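Local coordinates for aminoacyl-histidine dipeptidase (Vibrio alginolyticus, PDB 3MRU), which is an M20-family metallopeptidase that probably uses zinc to hydrolyse dipeptides, among them aminoacyl-histidine dipeptides such as carnosine, at residues A[76-81]-A[169-174]; A[179-184]-A[450-455]; A[142-147]-A[162-167]; A[401-406]-A[436-441]. All coordinates share one frame; numbering follows the deposited sequence.

Contact 1 of 4, residues A[76-81]-A[169-174]; sequences VLQAHI and LLNTDS. With ZN (zinc ion), chain D.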
loop_
_atom_site.group_PDB
_atom_site.type_symbol
_atom_site.label_atom_id
_atom_site.label_comp_id
_atom_site.label_asym_id
_atom_site.label_seq_id
_atom_site.Cartn_x
_atom_site.Cartn_y
_atom_site.Cartn_z
ATOM N N VAL A 76 -3.880 15.268 17.473
ATOM C CA VAL A 76 -4.812 15.213 16.357
ATOM C C VAL A 76 -5.272 13.789 16.113
ATOM O O VAL A 76 -4.512 12.971 15.609
ATOM C CB VAL A 76 -4.193 15.751 15.053
ATOM C CG1 VAL A 76 -5.284 16.111 14.043
ATOM C CG2 VAL A 76 -3.312 16.959 15.318
ATOM N N LEU A 77 -6.518 13.502 16.477
ATOM C CA LEU A 77 -7.159 12.214 16.183
ATOM C C LEU A 77 -7.677 12.202 14.749
ATOM O O LEU A 77 -8.284 13.182 14.289
ATOM C CB LEU A 77 -8.296 11.942 17.163
ATOM C CG LEU A 77 -7.892 12.039 18.637
ATOM C CD1 LEU A 77 -9.095 11.984 19.561
ATOM C CD2 LEU A 77 -6.954 10.933 18.961
ATOM N N GLN A 78 -7.428 11.112 14.030
ATOM C CA GLN A 78 -7.726 11.126 12.608
ATOM C C GLN A 78 -8.239 9.824 12.078
ATOM O O GLN A 78 -7.776 8.739 12.425
ATOM C CB GLN A 78 -6.510 11.579 11.800
ATOM C CG GLN A 78 -6.768 11.825 10.304
ATOM C CD GLN A 78 -6.426 10.638 9.446
ATOM O OE1 GLN A 78 -7.022 10.445 8.395
ATOM N NE2 GLN A 78 -5.450 9.843 9.873
ATOM N N ALA A 79 -9.227 9.975 11.222
ATOM C CA ALA A 79 -9.872 8.875 10.543
ATOM C C ALA A 79 -10.351 9.451 9.216
ATOM O O ALA A 79 -10.252 10.672 8.989
ATOM C CB ALA A 79 -11.050 8.354 11.364
ATOM N N HIS A 80 -10.855 8.582 8.343
ATOM C CA HIS A 80 -11.386 9.031 7.093
ATOM C C HIS A 80 -12.856 8.623 7.027
ATOM O O HIS A 80 -13.244 7.559 7.538
ATOM C CB HIS A 80 -10.589 8.435 5.967
ATOM C CG HIS A 80 -10.799 6.973 5.814
ATOM N ND1 HIS A 80 -11.878 6.447 5.147
ATOM C CD2 HIS A 80 -10.053 5.919 6.220
ATOM C CE1 HIS A 80 -11.799 5.129 5.158
ATOM N NE2 HIS A 80 -10.701 4.783 5.806
ATOM N N ILE A 81 -13.654 9.492 6.391
ATOM C CA ILE A 81 -15.138 9.450 6.392
ATOM C C ILE A 81 -15.696 8.443 5.409
ATOM O O ILE A 81 -16.624 7.698 5.714
ATOM C CB ILE A 81 -15.710 10.836 6.052
ATOM C CG1 ILE A 81 -15.331 11.828 7.155
ATOM C CG2 ILE A 81 -17.190 10.775 5.829
ATOM C CD1 ILE A 81 -15.557 13.301 6.815
ATOM N N LEU A 169 0.015 13.044 15.957
ATOM C CA LEU A 169 -1.159 12.622 15.209
ATOM C C LEU A 169 -1.496 11.202 15.577
ATOM O O LEU A 169 -0.609 10.385 15.752
ATOM C CB LEU A 169 -0.876 12.704 13.713
ATOM C CG LEU A 169 -1.902 12.618 12.571
ATOM C CD1 LEU A 169 -2.822 11.396 12.634
ATOM C CD2 LEU A 169 -2.689 13.906 12.440
ATOM N N LEU A 170 -2.781 10.905 15.706
ATOM C CA LEU A 170 -3.197 9.537 15.970
ATOM C C LEU A 170 -4.160 9.028 14.911
ATOM O O LEU A 170 -5.355 9.354 14.915
ATOM C CB LEU A 170 -3.776 9.407 17.372
ATOM C CG LEU A 170 -2.820 9.933 18.453
ATOM C CD1 LEU A 170 -3.563 10.352 19.722
ATOM C CD2 LEU A 170 -1.657 8.967 18.778
ATOM N N ASN A 171 -3.616 8.258 13.977
ATOM C CA ASN A 171 -4.433 7.660 12.974
ATOM C C ASN A 171 -4.978 6.338 13.460
ATOM O O ASN A 171 -4.255 5.512 14.016
ATOM C CB ASN A 171 -3.665 7.482 11.687
ATOM C CG ASN A 171 -4.448 6.688 10.680
ATOM O OD1 ASN A 171 -5.144 7.254 9.845
ATOM N ND2 ASN A 171 -4.375 5.364 10.776
ATOM N N THR A 172 -6.267 6.141 13.225
ATOM C CA THR A 172 -7.000 4.996 13.728
ATOM C C THR A 172 -7.331 4.063 12.578
ATOM O O THR A 172 -8.352 3.385 12.602
ATOM C CB THR A 172 -8.320 5.459 14.275
ATOM O OG1 THR A 172 -9.185 5.730 13.173
ATOM C CG2 THR A 172 -8.155 6.741 15.062
ATOM N N ASP A 173 -6.466 4.039 11.564
ATOM C CA ASP A 173 -6.787 3.395 10.291
ATOM C C ASP A 173 -6.112 2.025 10.118
ATOM O O ASP A 173 -6.373 1.333 9.134
ATOM C CB ASP A 173 -6.454 4.350 9.121
ATOM C CG ASP A 173 -7.186 3.994 7.812
ATOM O OD1 ASP A 173 -6.947 4.687 6.786
ATOM O OD2 ASP A 173 -7.998 3.040 7.803
ATOM N N SER A 174 -5.259 1.620 11.055
ATOM C CA SER A 174 -4.695 0.266 11.001
ATOM C C SER A 174 -5.752 -0.751 11.381
ATOM O O SER A 174 -6.719 -0.404 12.051
ATOM C CB SER A 174 -3.507 0.113 11.946
ATOM O OG SER A 174 -3.335 -1.259 12.285
HETATM ZN ZN ZN D . -8.953 2.654 5.671
#
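CG of His80 is set between its backbone N and carbonyl carbon (chi1 70°), while CG of Asp173 swings opposite its backbone N (chi1 -160°), and these two turns carry an imidazole and a carboxylate to one zinc ion. Asp173 OD2 lies 2.4 Å from the zinc and His80 NE2 a longer 2.8 Å. The side chains meet at about a right angle: Asp173 CG lies in the plane of the imidazole, at its edge, with the carboxylate turned 55° against the ring and Asp173 OD1 3.4 Å from His80 CD2. Upstream of these ligands, strands 76-80 and 169-171 pair in parallel. Leu170 N donates to Val76 O (2.7 Å), Gln78 N to Leu170 O (2.9 Å), and Thr172 N to Gln78 O (3.1 Å), the last just past the second strand. Leu77 and Leu170 lie side by side, CD2 of Leu77 being 3.5 Å from CD1 of Leu170, on the face covered by Met479 of helix 469-485. Val76 and Leu169 pack on the other face. Asp119 OD1, which also binds this zinc, lies within hydrogen-bonding reach of His80 NE2, and Asn120 ND2 bonds to Asp173 OD2, a second-shell amide that can steady the carboxylate. The chemistry implies a metal site built at the C-terminal ends of neighbouring parallel strands, whose pairing probably contributes to the spacing of His80 and Asp173, the latter just past its strand.

Contact 2 of 4, residues A[179-184]-A[450-455]; sequences EVYMGC and MVSFGP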
loop_
_atom_site.group_PDB
_atom_site.type_symbol
_atom_site.label_atom_id
_atom_site.label_comp_id
_atom_site.label_asym_id
_atom_site.label_seq_id
_atom_site.Cartn_x
_atom_site.Cartn_y
_atom_site.Cartn_z
ATOM N N GLU A 179 -0.804 -3.842 16.919
ATOM C CA GLU A 179 -0.032 -3.621 15.702
ATOM C C GLU A 179 0.026 -2.155 15.334
ATOM O O GLU A 179 -0.894 -1.635 14.728
ATOM C CB GLU A 179 -0.704 -4.374 14.561
ATOM C CG GLU A 179 -0.410 -5.854 14.557
ATOM C CD GLU A 179 -0.587 -6.476 13.183
ATOM O OE1 GLU A 179 -0.495 -5.721 12.174
ATOM O OE2 GLU A 179 -0.815 -7.715 13.115
ATOM N N VAL A 180 1.111 -1.497 15.685
ATOM C CA VAL A 180 1.272 -0.094 15.345
ATOM C C VAL A 180 2.156 0.198 14.125
ATOM O O VAL A 180 2.920 -0.657 13.665
ATOM C CB VAL A 180 1.778 0.710 16.541
ATOM C CG1 VAL A 180 0.781 1.772 16.902
ATOM C CG2 VAL A 180 2.049 -0.209 17.717
ATOM N N TYR A 181 2.023 1.420 13.619
ATOM C CA TYR A 181 2.772 1.889 12.464
ATOM C C TYR A 181 3.514 3.173 12.784
ATOM O O TYR A 181 2.925 4.134 13.282
ATOM C CB TYR A 181 1.852 2.089 11.250
ATOM C CG TYR A 181 1.324 0.792 10.689
ATOM C CD1 TYR A 181 -0.002 0.673 10.292
ATOM C CD2 TYR A 181 2.145 -0.326 10.584
ATOM C CE1 TYR A 181 -0.495 -0.530 9.795
ATOM C CE2 TYR A 181 1.669 -1.520 10.089
ATOM C CZ TYR A 181 0.350 -1.622 9.696
ATOM O OH TYR A 181 -0.122 -2.821 9.202
ATOM N N MET A 182 4.814 3.181 12.515
ATOM C CA MET A 182 5.616 4.375 12.749
ATOM C C MET A 182 6.187 4.918 11.448
ATOM O O MET A 182 6.858 5.967 11.439
ATOM C CB MET A 182 6.727 4.121 13.769
ATOM C CG MET A 182 7.653 2.968 13.433
ATOM S SD MET A 182 8.842 2.666 14.755
ATOM C CE MET A 182 9.686 4.262 14.887
ATOM N N GLY A 183 5.908 4.214 10.353
ATOM C CA GLY A 183 6.358 4.657 9.051
ATOM C C GLY A 183 5.817 3.828 7.916
ATOM O O GLY A 183 5.370 2.679 8.107
ATOM N N CYS A 184 5.868 4.420 6.719
ATOM C CA CYS A 184 5.586 3.682 5.483
ATOM C C CYS A 184 6.373 4.208 4.285
ATOM O O CYS A 184 6.992 5.264 4.345
ATOM C CB CYS A 184 4.082 3.672 5.181
ATOM S SG CYS A 184 3.424 5.286 4.869
ATOM N N MET A 450 3.913 10.612 14.426
ATOM C CA MET A 450 2.599 10.015 14.516
ATOM C C MET A 450 2.587 8.508 14.652
ATOM O O MET A 450 3.629 7.850 14.648
ATOM C CB MET A 450 1.758 10.431 13.307
ATOM C CG MET A 450 2.436 10.306 11.966
ATOM S SD MET A 450 1.564 11.245 10.699
ATOM C CE MET A 450 1.956 12.924 11.235
ATOM N N VAL A 451 1.374 7.983 14.797
ATOM C CA VAL A 451 1.141 6.573 15.024
ATOM C C VAL A 451 -0.153 6.197 14.349
ATOM O O VAL A 451 -1.026 7.028 14.157
ATOM C CB VAL A 451 1.002 6.206 16.531
ATOM C CG1 VAL A 451 1.306 4.740 16.738
ATOM C CG2 VAL A 451 1.932 6.999 17.379
ATOM N N SER A 452 -0.259 4.923 14.015
ATOM C CA SER A 452 -1.438 4.372 13.429
ATOM C C SER A 452 -1.692 3.000 14.041
ATOM O O SER A 452 -0.889 2.091 13.900
ATOM C CB SER A 452 -1.264 4.282 11.912
ATOM O OG SER A 452 -1.894 3.120 11.375
ATOM N N PHE A 453 -2.824 2.872 14.719
ATOM C CA PHE A 453 -3.289 1.610 15.294
ATOM C C PHE A 453 -4.821 1.650 15.368
ATOM O O PHE A 453 -5.421 2.739 15.426
ATOM C CB PHE A 453 -2.969 1.588 16.778
ATOM C CG PHE A 453 -3.608 2.717 17.524
ATOM C CD1 PHE A 453 -3.261 4.036 17.240
ATOM C CD2 PHE A 453 -4.583 2.475 18.470
ATOM C CE1 PHE A 453 -3.865 5.101 17.910
ATOM C CE2 PHE A 453 -5.190 3.525 19.145
ATOM C CZ PHE A 453 -4.834 4.840 18.870
ATOM N N GLY A 454 -5.444 0.474 15.396
ATOM C CA GLY A 454 -6.886 0.377 15.570
ATOM C C GLY A 454 -7.382 -0.995 15.976
ATOM O O GLY A 454 -6.590 -1.883 16.229
ATOM N N PRO A 455 -8.705 -1.190 16.007
ATOM C CA PRO A 455 -9.303 -2.478 16.316
ATOM C C PRO A 455 -8.971 -3.503 15.259
ATOM O O PRO A 455 -8.474 -3.134 14.206
ATOM C CB PRO A 455 -10.784 -2.207 16.136
ATOM C CG PRO A 455 -10.835 -1.177 15.116
ATOM C CD PRO A 455 -9.717 -0.265 15.452
#
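Strand 449-452, one of the two edge strands of the six-stranded sheet that carries zinc ligands, is flanked here by the chain entering strand 181-199, which continues into the large eleven-stranded sheet. Residues 179-182 run almost opposite to 450-453, their directions 168° apart, but the backbone pairing is slack. Tyr181 N gives a weak hydrogen bond to Ser452 O (3.0 Å), and Ser452 N returns another weak one to Tyr181 O at 3.4 Å. Two CA-H...O contacts accompany them, from Val180 CA to Ser452 O (3.4 Å) and from Val451 CA to Tyr181 O (3.5 Å). Among the side chains, Val180 CG1 rests 3.8 Å from Phe453 CB, whereas the Phe453 ring turns away to meet Phe415 of helix 410-420 edge-to-face and the ring of Phe475. Ser452 lies about 5 Å, side chain to side chain, from the zinc ligand Asp173, so the junction borders the metal site. Tyr181 has CG opposite its carbonyl carbon (chi1 -69°), a torsion that lays the near part of its ring beside Ser452. There the ring offers its edge: Tyr181 CD1 is 3.3 Å from Ser452 OG, which lies near the ring plane.

Contact 3 of 4, residues A[142-147]-A[162-167]; sequences EVLLTI and GWLKGD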
loop_
_atom_site.group_PDB
_atom_site.type_symbol
_atom_site.label_atom_id
_atom_site.label_comp_id
_atom_site.label_asym_id
_atom_site.label_seq_id
_atom_site.Cartn_x
_atom_site.Cartn_y
_atom_site.Cartn_z
ATOM N N GLU A 142 -7.557 18.310 18.419
ATOM C CA GLU A 142 -8.089 18.490 17.079
ATOM C C GLU A 142 -8.466 17.123 16.541
ATOM O O GLU A 142 -7.793 16.134 16.817
ATOM C CB GLU A 142 -7.045 19.133 16.161
ATOM C CG GLU A 142 -6.400 20.414 16.722
ATOM C CD GLU A 142 -5.462 21.093 15.726
ATOM O OE1 GLU A 142 -5.962 21.661 14.728
ATOM O OE2 GLU A 142 -4.227 21.059 15.944
ATOM N N VAL A 143 -9.565 17.065 15.803
ATOM C CA VAL A 143 -9.934 15.854 15.104
ATOM C C VAL A 143 -9.874 16.156 13.625
ATOM O O VAL A 143 -10.395 17.180 13.180
ATOM C CB VAL A 143 -11.346 15.324 15.538
ATOM C CG1 VAL A 143 -12.100 14.682 14.378
ATOM C CG2 VAL A 143 -11.198 14.318 16.665
ATOM N N LEU A 144 -9.223 15.278 12.868
ATOM C CA LEU A 144 -9.190 15.425 11.423
ATOM C C LEU A 144 -9.967 14.319 10.747
ATOM O O LEU A 144 -9.629 13.143 10.878
ATOM C CB LEU A 144 -7.752 15.401 10.916
ATOM C CG LEU A 144 -7.463 15.951 9.527
ATOM C CD1 LEU A 144 -8.706 16.063 8.650
ATOM C CD2 LEU A 144 -6.868 17.293 9.708
ATOM N N LEU A 145 -11.000 14.688 10.010
ATOM C CA LEU A 145 -11.746 13.691 9.285
ATOM C C LEU A 145 -11.548 13.901 7.806
ATOM O O LEU A 145 -12.151 14.800 7.209
ATOM C CB LEU A 145 -13.221 13.746 9.655
ATOM C CG LEU A 145 -13.520 13.389 11.104
ATOM C CD1 LEU A 145 -14.957 13.608 11.388
ATOM C CD2 LEU A 145 -13.139 11.946 11.427
ATOM N N THR A 146 -10.691 13.068 7.219
ATOM C CA THR A 146 -10.334 13.197 5.813
ATOM C C THR A 146 -11.304 12.488 4.902
ATOM O O THR A 146 -11.909 11.472 5.255
ATOM C CB THR A 146 -8.934 12.669 5.513
ATOM O OG1 THR A 146 -8.756 11.405 6.152
ATOM C CG2 THR A 146 -7.899 13.630 6.011
ATOM N N ILE A 147 -11.417 13.060 3.709
ATOM C CA ILE A 147 -12.307 12.598 2.668
ATOM C C ILE A 147 -11.511 11.707 1.736
ATOM O O ILE A 147 -10.407 12.094 1.283
ATOM C CB ILE A 147 -12.899 13.805 1.891
ATOM C CG1 ILE A 147 -14.202 14.270 2.543
ATOM C CG2 ILE A 147 -13.162 13.470 0.438
ATOM C CD1 ILE A 147 -14.182 14.458 4.074
ATOM N N GLY A 162 -0.989 24.973 9.046
ATOM C CA GLY A 162 -1.629 26.165 9.568
ATOM C C GLY A 162 -3.077 25.866 9.895
ATOM O O GLY A 162 -3.864 26.769 10.184
ATOM N N TRP A 163 -3.422 24.587 9.847
ATOM C CA TRP A 163 -4.777 24.146 10.128
ATOM C C TRP A 163 -4.737 23.298 11.363
ATOM O O TRP A 163 -5.766 23.083 11.999
ATOM C CB TRP A 163 -5.327 23.297 8.977
ATOM C CG TRP A 163 -5.669 24.135 7.792
ATOM C CD1 TRP A 163 -4.814 24.551 6.823
ATOM C CD2 TRP A 163 -6.949 24.697 7.469
ATOM N NE1 TRP A 163 -5.475 25.332 5.908
ATOM C CE2 TRP A 163 -6.788 25.437 6.276
ATOM C CE3 TRP A 163 -8.214 24.649 8.068
ATOM C CZ2 TRP A 163 -7.853 26.122 5.658
ATOM C CZ3 TRP A 163 -9.276 25.333 7.446
ATOM C CH2 TRP A 163 -9.082 26.055 6.254
ATOM N N LEU A 164 -3.539 22.844 11.721
ATOM C CA LEU A 164 -3.365 22.088 12.945
ATOM C C LEU A 164 -2.234 22.715 13.746
ATOM O O LEU A 164 -1.368 23.414 13.179
ATOM C CB LEU A 164 -3.060 20.617 12.693
ATOM C CG LEU A 164 -3.720 19.976 11.473
ATOM C CD1 LEU A 164 -3.227 18.543 11.316
ATOM C CD2 LEU A 164 -5.222 20.000 11.600
ATOM N N LYS A 165 -2.279 22.497 15.071
ATOM C CA LYS A 165 -1.072 22.529 15.895
ATOM C C LYS A 165 -0.967 21.175 16.606
ATOM O O LYS A 165 -1.862 20.326 16.488
ATOM C CB LYS A 165 -1.186 23.541 17.038
ATOM C CG LYS A 165 0.176 23.915 17.645
ATOM C CD LYS A 165 1.278 24.049 16.566
ATOM C CE LYS A 165 2.573 24.585 17.164
ATOM N NZ LYS A 165 3.341 25.395 16.173
ATOM N N GLY A 166 0.122 20.981 17.342
ATOM C CA GLY A 166 0.342 19.743 18.066
ATOM C C GLY A 166 1.184 18.887 17.141
ATOM O O GLY A 166 0.740 18.505 16.058
ATOM N N ASP A 167 2.406 18.587 17.568
ATOM C CA ASP A 167 3.318 17.772 16.773
ATOM C C ASP A 167 2.965 16.291 16.710
ATOM O O ASP A 167 3.712 15.489 16.152
ATOM C CB ASP A 167 4.771 18.089 17.133
ATOM C CG ASP A 167 5.034 19.577 17.243
ATOM O OD1 ASP A 167 6.217 19.977 17.230
ATOM O OD2 ASP A 167 4.056 20.348 17.342
#
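Strand 142-146 and the irregular segment 162-167 form no backbone-to-backbone pairing, the nearest CA atoms, those of Glu142 and Leu164, being 7.2 Å apart, and side chains bridge the gap. Glu142 carries the polar part. Its CG stands opposite the carbonyl carbon (chi1 -51°) and the chain then runs extended, reaching the loop with its carboxylate. Glu142 OE2 accepts from Lys165 N (2.6 Å, N-H...O angle 143°) through its syn lone pair, on the side of the other oxygen. Glu142 OE1 lies against Leu164, 3.6 Å from its CD2. Thus the carboxylate meets both the backbone and an aliphatic side chain of the loop, while the Lys165 amine is directed away. The apolar part is a meeting of methyl groups: Leu144 CD2 and Leu164 CD2 are 3.7 Å apart, and the two leucine side chains cross at about a right angle. Tyr445 OH bonds to Trp163 N, and the Trp163 ring meets that of Phe60. The loop belongs to the connection from strand 141-146 to strand 168-171, which flank strand 75-80 in the sheet. It packs on the face bearing Glu142 and Leu144, where Phe60 of strand 59-63 touches both leucines, whereas Val143 and Leu145 turn to helix 124-132 on the other face.

Contact 4 of 4, residues A[401-406]-A[436-441]; sequences PGWKPD and LECGLF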
loop_
_atom_site.group_PDB
_atom_site.type_symbol
_atom_site.label_atom_id
_atom_site.label_comp_id
_atom_site.label_asym_id
_atom_site.label_seq_id
_atom_site.Cartn_x
_atom_site.Cartn_y
_atom_site.Cartn_z
ATOM N N PRO A 401 4.143 10.608 -1.229
ATOM C CA PRO A 401 5.133 10.703 -0.160
ATOM C C PRO A 401 5.172 9.508 0.778
ATOM O O PRO A 401 4.173 8.828 0.975
ATOM C CB PRO A 401 4.695 11.949 0.613
ATOM C CG PRO A 401 3.260 12.124 0.263
ATOM C CD PRO A 401 3.098 11.638 -1.117
ATOM N N GLY A 402 6.350 9.264 1.339
ATOM C CA GLY A 402 6.550 8.215 2.327
ATOM C C GLY A 402 6.604 8.829 3.707
ATOM O O GLY A 402 6.574 10.056 3.842
ATOM N N TRP A 403 6.695 7.971 4.722
ATOM C CA TRP A 403 6.694 8.379 6.117
ATOM C C TRP A 403 7.927 7.794 6.826
ATOM O O TRP A 403 7.945 6.599 7.163
ATOM C CB TRP A 403 5.374 7.910 6.747
ATOM C CG TRP A 403 5.222 8.030 8.251
ATOM C CD1 TRP A 403 5.853 8.915 9.100
ATOM C CD2 TRP A 403 4.333 7.262 9.072
ATOM N NE1 TRP A 403 5.439 8.707 10.392
ATOM C CE2 TRP A 403 4.500 7.709 10.406
ATOM C CE3 TRP A 403 3.416 6.229 8.809
ATOM C CZ2 TRP A 403 3.783 7.162 11.473
ATOM C CZ3 TRP A 403 2.711 5.679 9.865
ATOM C CH2 TRP A 403 2.895 6.153 11.185
ATOM N N LYS A 404 8.955 8.623 7.052
ATOM C CA LYS A 404 10.199 8.113 7.632
ATOM C C LYS A 404 10.070 7.814 9.119
ATOM O O LYS A 404 9.635 8.665 9.887
ATOM C CB LYS A 404 11.412 9.019 7.308
ATOM C CG LYS A 404 11.758 10.165 8.294
ATOM C CD LYS A 404 12.868 11.082 7.752
ATOM C CE LYS A 404 12.416 11.741 6.444
ATOM N NZ LYS A 404 13.259 12.889 5.985
ATOM N N PRO A 405 10.430 6.592 9.529
ATOM C CA PRO A 405 10.351 6.226 10.940
ATOM C C PRO A 405 11.467 6.826 11.818
ATOM O O PRO A 405 12.651 6.579 11.600
ATOM C CB PRO A 405 10.427 4.693 10.906
ATOM C CG PRO A 405 11.180 4.370 9.673
ATOM C CD PRO A 405 10.919 5.485 8.691
ATOM N N ASP A 406 11.066 7.616 12.807
ATOM C CA ASP A 406 11.978 8.153 13.818
ATOM C C ASP A 406 11.978 7.277 15.071
ATOM O O ASP A 406 10.967 7.189 15.779
ATOM C CB ASP A 406 11.585 9.583 14.186
ATOM C CG ASP A 406 12.335 10.101 15.410
ATOM O OD1 ASP A 406 13.569 9.848 15.525
ATOM O OD2 ASP A 406 11.684 10.763 16.258
ATOM N N LEU A 436 0.073 4.439 3.056
ATOM C CA LEU A 436 -0.997 4.709 4.000
ATOM C C LEU A 436 -1.268 6.212 4.020
ATOM O O LEU A 436 -0.343 7.018 3.869
ATOM C CB LEU A 436 -0.608 4.290 5.414
ATOM C CG LEU A 436 0.039 2.962 5.792
ATOM C CD1 LEU A 436 0.355 3.023 7.283
ATOM C CD2 LEU A 436 -0.798 1.733 5.471
ATOM N N GLU A 437 -2.537 6.570 4.237
ATOM C CA GLU A 437 -2.981 7.953 4.323
ATOM C C GLU A 437 -2.092 8.816 5.210
ATOM O O GLU A 437 -1.702 9.908 4.822
ATOM C CB GLU A 437 -4.403 7.981 4.851
ATOM C CG GLU A 437 -5.064 9.349 4.896
ATOM C CD GLU A 437 -6.565 9.216 5.066
ATOM O OE1 GLU A 437 -6.987 8.571 6.062
ATOM O OE2 GLU A 437 -7.315 9.724 4.188
ATOM N N CYS A 438 -1.754 8.336 6.397
ATOM C CA CYS A 438 -0.893 9.139 7.280
ATOM C C CYS A 438 0.481 9.494 6.681
ATOM O O CYS A 438 1.204 10.341 7.217
ATOM C CB CYS A 438 -0.753 8.520 8.689
ATOM S SG CYS A 438 -0.304 6.762 8.743
ATOM N N GLY A 439 0.837 8.842 5.578
ATOM C CA GLY A 439 2.056 9.180 4.857
ATOM C C GLY A 439 1.920 10.576 4.284
ATOM O O GLY A 439 2.691 11.483 4.642
ATOM N N LEU A 440 0.912 10.751 3.422
ATOM C CA LEU A 440 0.637 12.028 2.783
ATOM C C LEU A 440 0.615 13.154 3.798
ATOM O O LEU A 440 0.854 14.312 3.452
ATOM C CB LEU A 440 -0.672 11.980 2.005
ATOM C CG LEU A 440 -0.659 11.208 0.685
ATOM C CD1 LEU A 440 -0.392 9.735 0.888
ATOM C CD2 LEU A 440 -1.957 11.390 -0.091
ATOM N N PHE A 441 0.361 12.804 5.057
ATOM C CA PHE A 441 0.333 13.797 6.133
ATOM C C PHE A 441 1.691 14.377 6.410
ATOM O O PHE A 441 1.774 15.441 7.016
ATOM C CB PHE A 441 -0.241 13.247 7.451
ATOM C CG PHE A 441 -1.691 12.842 7.374
ATOM C CD1 PHE A 441 -2.184 11.873 8.228
ATOM C CD2 PHE A 441 -2.555 13.424 6.452
ATOM C CE1 PHE A 441 -3.499 11.488 8.162
ATOM C CE2 PHE A 441 -3.869 13.041 6.375
ATOM C CZ PHE A 441 -4.346 12.069 7.230
#
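Trp403 meets Cys438 in an oblique Cys sulfur-aromatic contact. The sulfur SG of Cys438 lies 4.2 Å from the centroid of the Trp403 six-membered ring, 42° off its normal, and comes nearest to Trp403 CZ3 (3.4 Å). With CG opposite the backbone N (chi1 171°), Trp403 extends its indole past the short, weakly bonded helix about 437-440, while Cys438 SG, between its backbone N and carbonyl carbon (chi1 50°), meets the far end of the ring system. Leu436 CD1 arrives near the plane of the same ring, 4.4 Å from Trp403 CZ3. Closer to the backbone, Trp403 CB rests 4.0 Å from Gly439 CA, and the CA atoms of the two segments come closest here. Pro401 and Leu440 make a separate apolar patch, crossing at about a right angle: CG of Pro401 is 3.6 Å from CA and 4.0 Å from CG of Leu440. Between Pro401 and Trp403, Gly402 N bonds to Asp373 OD1, a further tie on the loop. The indole also touches Tyr181 and Cys184 of strand 181-199 and Met450 of strand 449-452, so the loop from strand 393-400 to helix 410-420 packs where helix 437-440 and these two strands converge.

Contacts 1 and 2 are the more deeply buried; contacts 3 and 4 are partly buried, and contact 3 lies farthest of the four from the chain centre. Contacts 1 to 3 share the six-stranded sheet: strand 75-80 joins contact 1 to contact 3, and strands 168-171 and 449-452, neighbours in it, join contact 1 to contact 2. Their chemistry shifts from regular parallel bonding with zinc ligands, through weak antiparallel bonds at the sheet edge, to a single carboxylate-to-backbone bond plus leucine packing. Contact 4 is all packing, with no hydrogen bond across it, yet Cys184 O probably bonds to Trp403 N, linking it to contact 2.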